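Local atomic coordinates of DNA damage response protein Rtt109, putative (Neosartorya fumigata, PDB entry 5ZB9), a protein that probably transfers the acetyl group of acetyl-CoA to lysines of histone H3, in the response to DNA damage. Residues S202-L207 against R234-Y239; F206-G211 against F318-I323. One frame throughout, in Å; residues are numbered along the deposited sequence.

Interaction 1: residues S202-L207 against R234-Y239; sequences SATAFL and RWLNSY
Ala-205 and Trp-235 pair side by side where segment 234-239 adds a short parallel strand to strand 202-208. Ala-205 N donates to Arg-234 O, Leu-236 N to Ala-205 O (2.9 Å) and Leu-207 N to Leu-236 O, the alternation expected of a parallel pair. The methyl of Ala-205 lies over one face of the indole, its CB 3.5 Å from the centroid of the six-membered ring and 10° off the ring normal, a CH-pi contact that a side chain this small allows. On the opposite face of the sheet, Phe-206 can be followed outward. Its CB sits 3.2 Å from Ser-238 O, and CG, beside the backbone N (chi1 -60°), sets the ring alongside the Leu-236 side chain. CD2 meets Ser-238 OG at the ring edge, while CE2 lies 3.7 Å from Leu-236 CD1, whose side chain points the same way.

Polar groups hold both ends. Arg-234, bent at chi2 and chi3, brings NH2 to 2.9 Å from Ala-203 O, with the oxygen in the guanidinium plane; the same NH2 also donates to Tyr-180 O. A water links Arg-234 NE to Thr-204 OG1, which is also bonded to Glu-183. At the far end Asn-237 is the centre of an inverse gamma turn, and its ND2 reaches Leu-207 O at 2.8 Å, a side-chain amide N-H hydrogen bond taking the place of a backbone one.

The pair belongs to the beta-alpha-beta unit 202-208, 214-218, 235-236: Ala-205 and Trp-235 pack on helix 162-177, where Asp-174 accepts the indole N-H, and strand 317-324 runs along the other edge of strand 202-208.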
loop_
_atom_site.group_PDB
_atom_site.type_symbol
_atom_site.label_atom_id
_atom_site.label_comp_id
_atom_site.label_asym_id
_atom_site.label_seq_id
_atom_site.Cartn_x
_atom_site.Cartn_y
_atom_site.Cartn_z
ATOM N N SER A 202 12.903 13.266 -4.230
ATOM C CA SER A 202 13.776 12.184 -3.778
ATOM C C SER A 202 13.037 11.147 -2.938
ATOM O O SER A 202 11.925 11.396 -2.463
ATOM C CB SER A 202 14.958 12.755 -2.991
ATOM O OG SER A 202 14.511 13.492 -1.871
ATOM N N ALA A 203 13.665 9.987 -2.748
ATOM C CA ALA A 203 13.009 8.879 -2.060
ATOM C C ALA A 203 13.968 7.814 -1.547
ATOM O O ALA A 203 15.038 7.585 -2.117
ATOM C CB ALA A 203 11.983 8.233 -2.979
ATOM N N THR A 204 13.550 7.154 -0.470
ATOM C CA THR A 204 14.238 5.988 0.075
ATOM C C THR A 204 13.183 4.940 0.445
ATOM O O THR A 204 12.055 5.289 0.820
ATOM C CB THR A 204 15.100 6.357 1.322
ATOM O OG1 THR A 204 16.009 7.412 0.985
ATOM C CG2 THR A 204 15.906 5.149 1.835
ATOM N N ALA A 205 13.538 3.663 0.323
ATOM C CA ALA A 205 12.646 2.575 0.719
ATOM C C ALA A 205 13.118 1.961 2.030
ATOM O O ALA A 205 14.317 1.714 2.213
ATOM C CB ALA A 205 12.574 1.518 -0.372
ATOM N N PHE A 206 12.177 1.724 2.939
ATOM C CA PHE A 206 12.486 1.168 4.260
ATOM C C PHE A 206 11.782 -0.166 4.456
ATOM O O PHE A 206 10.590 -0.300 4.155
ATOM C CB PHE A 206 12.077 2.142 5.372
ATOM C CG PHE A 206 12.770 3.484 5.300
ATOM C CD1 PHE A 206 12.282 4.491 4.478
ATOM C CD2 PHE A 206 13.904 3.738 6.062
ATOM C CE1 PHE A 206 12.915 5.718 4.414
ATOM C CE2 PHE A 206 14.548 4.971 6.004
ATOM C CZ PHE A 206 14.055 5.964 5.181
ATOM N N LEU A 207 12.520 -1.154 4.954
ATOM C CA LEU A 207 11.970 -2.482 5.152
ATOM C C LEU A 207 12.333 -3.028 6.519
ATOM O O LEU A 207 13.486 -2.959 6.936
ATOM C CB LEU A 207 12.463 -3.442 4.065
ATOM C CG LEU A 207 12.016 -4.893 4.275
ATOM C CD1 LEU A 207 10.514 -5.032 4.049
ATOM C CD2 LEU A 207 12.810 -5.885 3.415
ATOM N N ARG A 234 19.384 3.134 -1.259
ATOM C CA ARG A 234 17.982 3.327 -1.599
ATOM C C ARG A 234 17.100 2.384 -0.772
ATOM O O ARG A 234 15.900 2.621 -0.626
ATOM C CB ARG A 234 17.758 3.106 -3.095
ATOM C CG ARG A 234 18.776 3.794 -4.014
ATOM C CD ARG A 234 18.856 5.308 -3.800
ATOM N NE ARG A 234 17.558 5.981 -3.832
ATOM C CZ ARG A 234 16.920 6.314 -4.947
ATOM N NH1 ARG A 234 17.452 6.023 -6.119
ATOM N NH2 ARG A 234 15.748 6.930 -4.895
ATOM N N TRP A 235 17.701 1.317 -0.239
ATOM C CA TRP A 235 17.008 0.407 0.676
ATOM C C TRP A 235 17.668 0.406 2.050
ATOM O O TRP A 235 18.882 0.240 2.172
ATOM C CB TRP A 235 16.968 -1.012 0.108
ATOM C CG TRP A 235 16.056 -1.110 -1.073
ATOM C CD1 TRP A 235 16.373 -0.857 -2.373
ATOM C CD2 TRP A 235 14.664 -1.451 -1.057
ATOM N NE1 TRP A 235 15.269 -1.028 -3.172
ATOM C CE2 TRP A 235 14.208 -1.396 -2.388
ATOM C CE3 TRP A 235 13.764 -1.806 -0.047
ATOM C CZ2 TRP A 235 12.889 -1.684 -2.739
ATOM C CZ3 TRP A 235 12.449 -2.091 -0.398
ATOM C CH2 TRP A 235 12.027 -2.026 -1.731
ATOM N N LEU A 236 16.859 0.600 3.083
ATOM C CA LEU A 236 17.359 0.632 4.450
ATOM C C LEU A 236 16.553 -0.310 5.316
ATOM O O LEU A 236 15.331 -0.376 5.194
ATOM C CB LEU A 236 17.293 2.044 5.021
ATOM C CG LEU A 236 18.304 3.050 4.486
ATOM C CD1 LEU A 236 18.047 4.418 5.075
ATOM C CD2 LEU A 236 19.697 2.584 4.815
ATOM N N ASN A 237 17.239 -1.035 6.193
ATOM C CA ASN A 237 16.575 -1.897 7.157
ATOM C C ASN A 237 16.238 -1.128 8.430
ATOM O O ASN A 237 16.867 -1.322 9.461
ATOM C CB ASN A 237 17.453 -3.116 7.476
ATOM C CG ASN A 237 16.831 -4.046 8.515
ATOM O OD1 ASN A 237 17.545 -4.707 9.269
ATOM N ND2 ASN A 237 15.501 -4.092 8.566
ATOM N N SER A 238 15.245 -0.252 8.358
ATOM C CA SER A 238 14.787 0.454 9.550
ATOM C C SER A 238 13.410 1.077 9.350
ATOM O O SER A 238 12.822 0.982 8.277
ATOM C CB SER A 238 15.797 1.534 9.956
ATOM O OG SER A 238 16.115 2.367 8.857
ATOM N N TYR A 239 12.902 1.705 10.404
ATOM C CA TYR A 239 11.632 2.408 10.364
ATOM C C TYR A 239 11.876 3.918 10.331
ATOM O O TYR A 239 12.533 4.460 11.215
ATOM C CB TYR A 239 10.786 2.016 11.572
ATOM C CG TYR A 239 9.480 2.771 11.705
ATOM C CD1 TYR A 239 8.473 2.627 10.762
ATOM C CD2 TYR A 239 9.243 3.599 12.792
ATOM C CE1 TYR A 239 7.280 3.302 10.892
ATOM C CE2 TYR A 239 8.051 4.277 12.929
ATOM C CZ TYR A 239 7.074 4.126 11.979
ATOM O OH TYR A 239 5.887 4.804 12.106
HETATM O O HOH W 1 17.785 7.014 -1.293
#

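Interaction 2: residues F206-G211 against F318-I323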
loop_
_atom_site.group_PDB
_atom_site.type_symbol
_atom_site.label_atom_id
_atom_site.label_comp_id
_atom_site.label_asym_id
_atom_site.label_seq_id
_atom_site.Cartn_x
_atom_site.Cartn_y
_atom_site.Cartn_z
ATOM N N PHE A 206 12.177 1.724 2.939
ATOM C CA PHE A 206 12.486 1.168 4.260
ATOM C C PHE A 206 11.782 -0.166 4.456
ATOM O O PHE A 206 10.590 -0.300 4.155
ATOM C CB PHE A 206 12.077 2.142 5.372
ATOM C CG PHE A 206 12.770 3.484 5.300
ATOM C CD1 PHE A 206 12.282 4.491 4.478
ATOM C CD2 PHE A 206 13.904 3.738 6.062
ATOM C CE1 PHE A 206 12.915 5.718 4.414
ATOM C CE2 PHE A 206 14.548 4.971 6.004
ATOM C CZ PHE A 206 14.055 5.964 5.181
ATOM N N LEU A 207 12.520 -1.154 4.954
ATOM C CA LEU A 207 11.970 -2.482 5.152
ATOM C C LEU A 207 12.333 -3.028 6.519
ATOM O O LEU A 207 13.486 -2.959 6.936
ATOM C CB LEU A 207 12.463 -3.442 4.065
ATOM C CG LEU A 207 12.016 -4.893 4.275
ATOM C CD1 LEU A 207 10.514 -5.032 4.049
ATOM C CD2 LEU A 207 12.810 -5.885 3.415
ATOM N N ILE A 208 11.338 -3.564 7.216
ATOM C CA ILE A 208 11.572 -4.267 8.468
ATOM C C ILE A 208 10.883 -5.629 8.450
ATOM O O ILE A 208 9.693 -5.735 8.157
ATOM C CB ILE A 208 11.076 -3.458 9.675
ATOM C CG1 ILE A 208 12.064 -2.338 10.003
ATOM C CG2 ILE A 208 10.917 -4.355 10.895
ATOM C CD1 ILE A 208 11.708 -1.600 11.283
ATOM N N VAL A 209 11.646 -6.669 8.749
ATOM C CA VAL A 209 11.104 -8.008 8.884
ATOM C C VAL A 209 11.461 -8.531 10.261
ATOM O O VAL A 209 12.536 -9.092 10.444
ATOM C CB VAL A 209 11.662 -8.956 7.810
ATOM C CG1 VAL A 209 10.963 -10.308 7.869
ATOM C CG2 VAL A 209 11.526 -8.329 6.433
ATOM N N PRO A 210 10.568 -8.328 11.240
ATOM C CA PRO A 210 10.831 -8.720 12.634
ATOM C C PRO A 210 11.256 -10.181 12.732
ATOM O O PRO A 210 10.592 -11.044 12.152
ATOM C CB PRO A 210 9.485 -8.490 13.331
ATOM C CG PRO A 210 8.771 -7.500 12.461
ATOM C CD PRO A 210 9.200 -7.814 11.055
ATOM N N GLY A 211 12.357 -10.446 13.432
ATOM C CA GLY A 211 12.901 -11.789 13.526
ATOM C C GLY A 211 14.131 -11.960 12.650
ATOM O O GLY A 211 14.902 -12.900 12.822
ATOM N N PHE A 318 7.311 -5.343 6.676
ATOM C CA PHE A 318 6.666 -4.045 6.634
ATOM C C PHE A 318 7.484 -3.101 5.780
ATOM O O PHE A 318 8.684 -2.939 5.986
ATOM C CB PHE A 318 6.477 -3.489 8.042
ATOM C CG PHE A 318 5.712 -4.407 8.943
ATOM C CD1 PHE A 318 4.334 -4.470 8.875
ATOM C CD2 PHE A 318 6.371 -5.224 9.845
ATOM C CE1 PHE A 318 3.620 -5.323 9.691
ATOM C CE2 PHE A 318 5.658 -6.079 10.673
ATOM C CZ PHE A 318 4.277 -6.126 10.592
ATOM N N LEU A 319 6.824 -2.482 4.813
ATOM C CA LEU A 319 7.506 -1.662 3.831
ATOM C C LEU A 319 6.993 -0.216 3.812
ATOM O O LEU A 319 5.785 0.028 3.799
ATOM C CB LEU A 319 7.350 -2.300 2.459
ATOM C CG LEU A 319 8.170 -1.715 1.325
ATOM C CD1 LEU A 319 9.625 -1.942 1.639
ATOM C CD2 LEU A 319 7.824 -2.414 0.044
ATOM N N TRP A 320 7.918 0.738 3.831
ATOM C CA TRP A 320 7.568 2.142 3.678
ATOM C C TRP A 320 8.452 2.755 2.608
ATOM O O TRP A 320 9.676 2.768 2.735
ATOM C CB TRP A 320 7.719 2.914 4.998
ATOM C CG TRP A 320 7.039 2.251 6.147
ATOM C CD1 TRP A 320 5.733 2.397 6.526
ATOM C CD2 TRP A 320 7.619 1.315 7.061
ATOM N NE1 TRP A 320 5.472 1.617 7.623
ATOM C CE2 TRP A 320 6.610 0.942 7.972
ATOM C CE3 TRP A 320 8.894 0.758 7.199
ATOM C CZ2 TRP A 320 6.834 0.031 9.006
ATOM C CZ3 TRP A 320 9.120 -0.143 8.233
ATOM C CH2 TRP A 320 8.093 -0.496 9.122
ATOM N N LEU A 321 7.831 3.231 1.537
ATOM C CA LEU A 321 8.542 4.019 0.555
ATOM C C LEU A 321 8.256 5.480 0.851
ATOM O O LEU A 321 7.111 5.926 0.738
ATOM C CB LEU A 321 8.113 3.651 -0.864
ATOM C CG LEU A 321 8.629 4.596 -1.952
ATOM C CD1 LEU A 321 10.156 4.528 -2.056
ATOM C CD2 LEU A 321 7.966 4.278 -3.280
ATOM N N VAL A 322 9.277 6.220 1.267
ATOM C CA VAL A 322 9.061 7.617 1.644
ATOM C C VAL A 322 9.613 8.566 0.584
ATOM O O VAL A 322 10.824 8.581 0.301
ATOM C CB VAL A 322 9.694 7.951 3.012
ATOM C CG1 VAL A 322 9.427 9.403 3.384
ATOM C CG2 VAL A 322 9.155 7.017 4.088
ATOM N N ILE A 323 8.708 9.351 0.005
ATOM C CA ILE A 323 9.033 10.266 -1.083
ATOM C C ILE A 323 9.031 11.721 -0.613
ATOM O O ILE A 323 8.024 12.226 -0.115
ATOM C CB ILE A 323 8.040 10.108 -2.254
ATOM C CG1 ILE A 323 8.164 8.709 -2.865
ATOM C CG2 ILE A 323 8.260 11.199 -3.306
ATOM C CD1 ILE A 323 7.059 8.350 -3.834
#
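Phe-318 begins the antiparallel pairing with both its backbone polar atoms in use: its N donates to Ile-208 O (2.8 Å), and its O accepts from Ile-208 N. Its ring turns an edge to Pro-210, CE2 lying 3.9 Å from Pro-210 CG; the two side chains cross at about a right angle, the rigid pyrrolidine offering CG and CD to the ring edge. Leu-319 faces Leu-207 in a non-hydrogen-bonded pair. With CG anti to the backbone N (chi1 -171°), its CD1 lies 3.2 Å from Phe-206 O and also touches Leu-207 CD1 at 4.0 Å; branched aliphatic tips suit this apolar side of the sheet. Trp-320 closes the next hydrogen-bonded pair, its O accepting from Phe-206 N at 2.7 Å and its N giving a nearly straight bond (170°) to Phe-206 O. The broad indole spans two neighbours on the side of the sheet it shares with Phe-206 and Ile-208: CE3 is 3.9 Å from Phe-206 CB, and CZ3 touches Ile-208 CG1 at the ring edge. Farther on, Val-322 puts CG2 4.0 Å from Phe-206 CE1, its compact branch crossing obliquely to the phenyl ring.

Strand 317-324 thus lies between 202-208 and 133-140, with helix 162-177 against the face of Leu-319 and Leu-321, and helix 297-304 touching Ile-208, Pro-210 and Phe-318.

How the interactions relate
Interactions 1 and 2 use the two edges of strand 202-208, which is paired with 235-236 in parallel and with 317-324 antiparallel; their centres lie 7 Å apart. Phe-206 and Leu-207 belong to both. Strands 202-208 and 317-324 are tied further by a probable hydrogen bond from Val-322 N to Thr-204 O (3.0 Å), and across the middle strand Trp-235 CZ3 packs on Leu-319 CD1 at 3.5 Å. That apolar face turns toward helix 162-177, which carries Trp-168 and Arg-171, CoA-binding residues although no CoA is bound here: the side chain of Trp-235 is about 7 Å from that of Arg-171, and that of Leu-319 about 9 Å from both. On the other face, Tyr-239 meets Trp-320 edge-to-face, and Trp-320 NE1 hydrogen-bonds to OH of the acetyllysine at position 264.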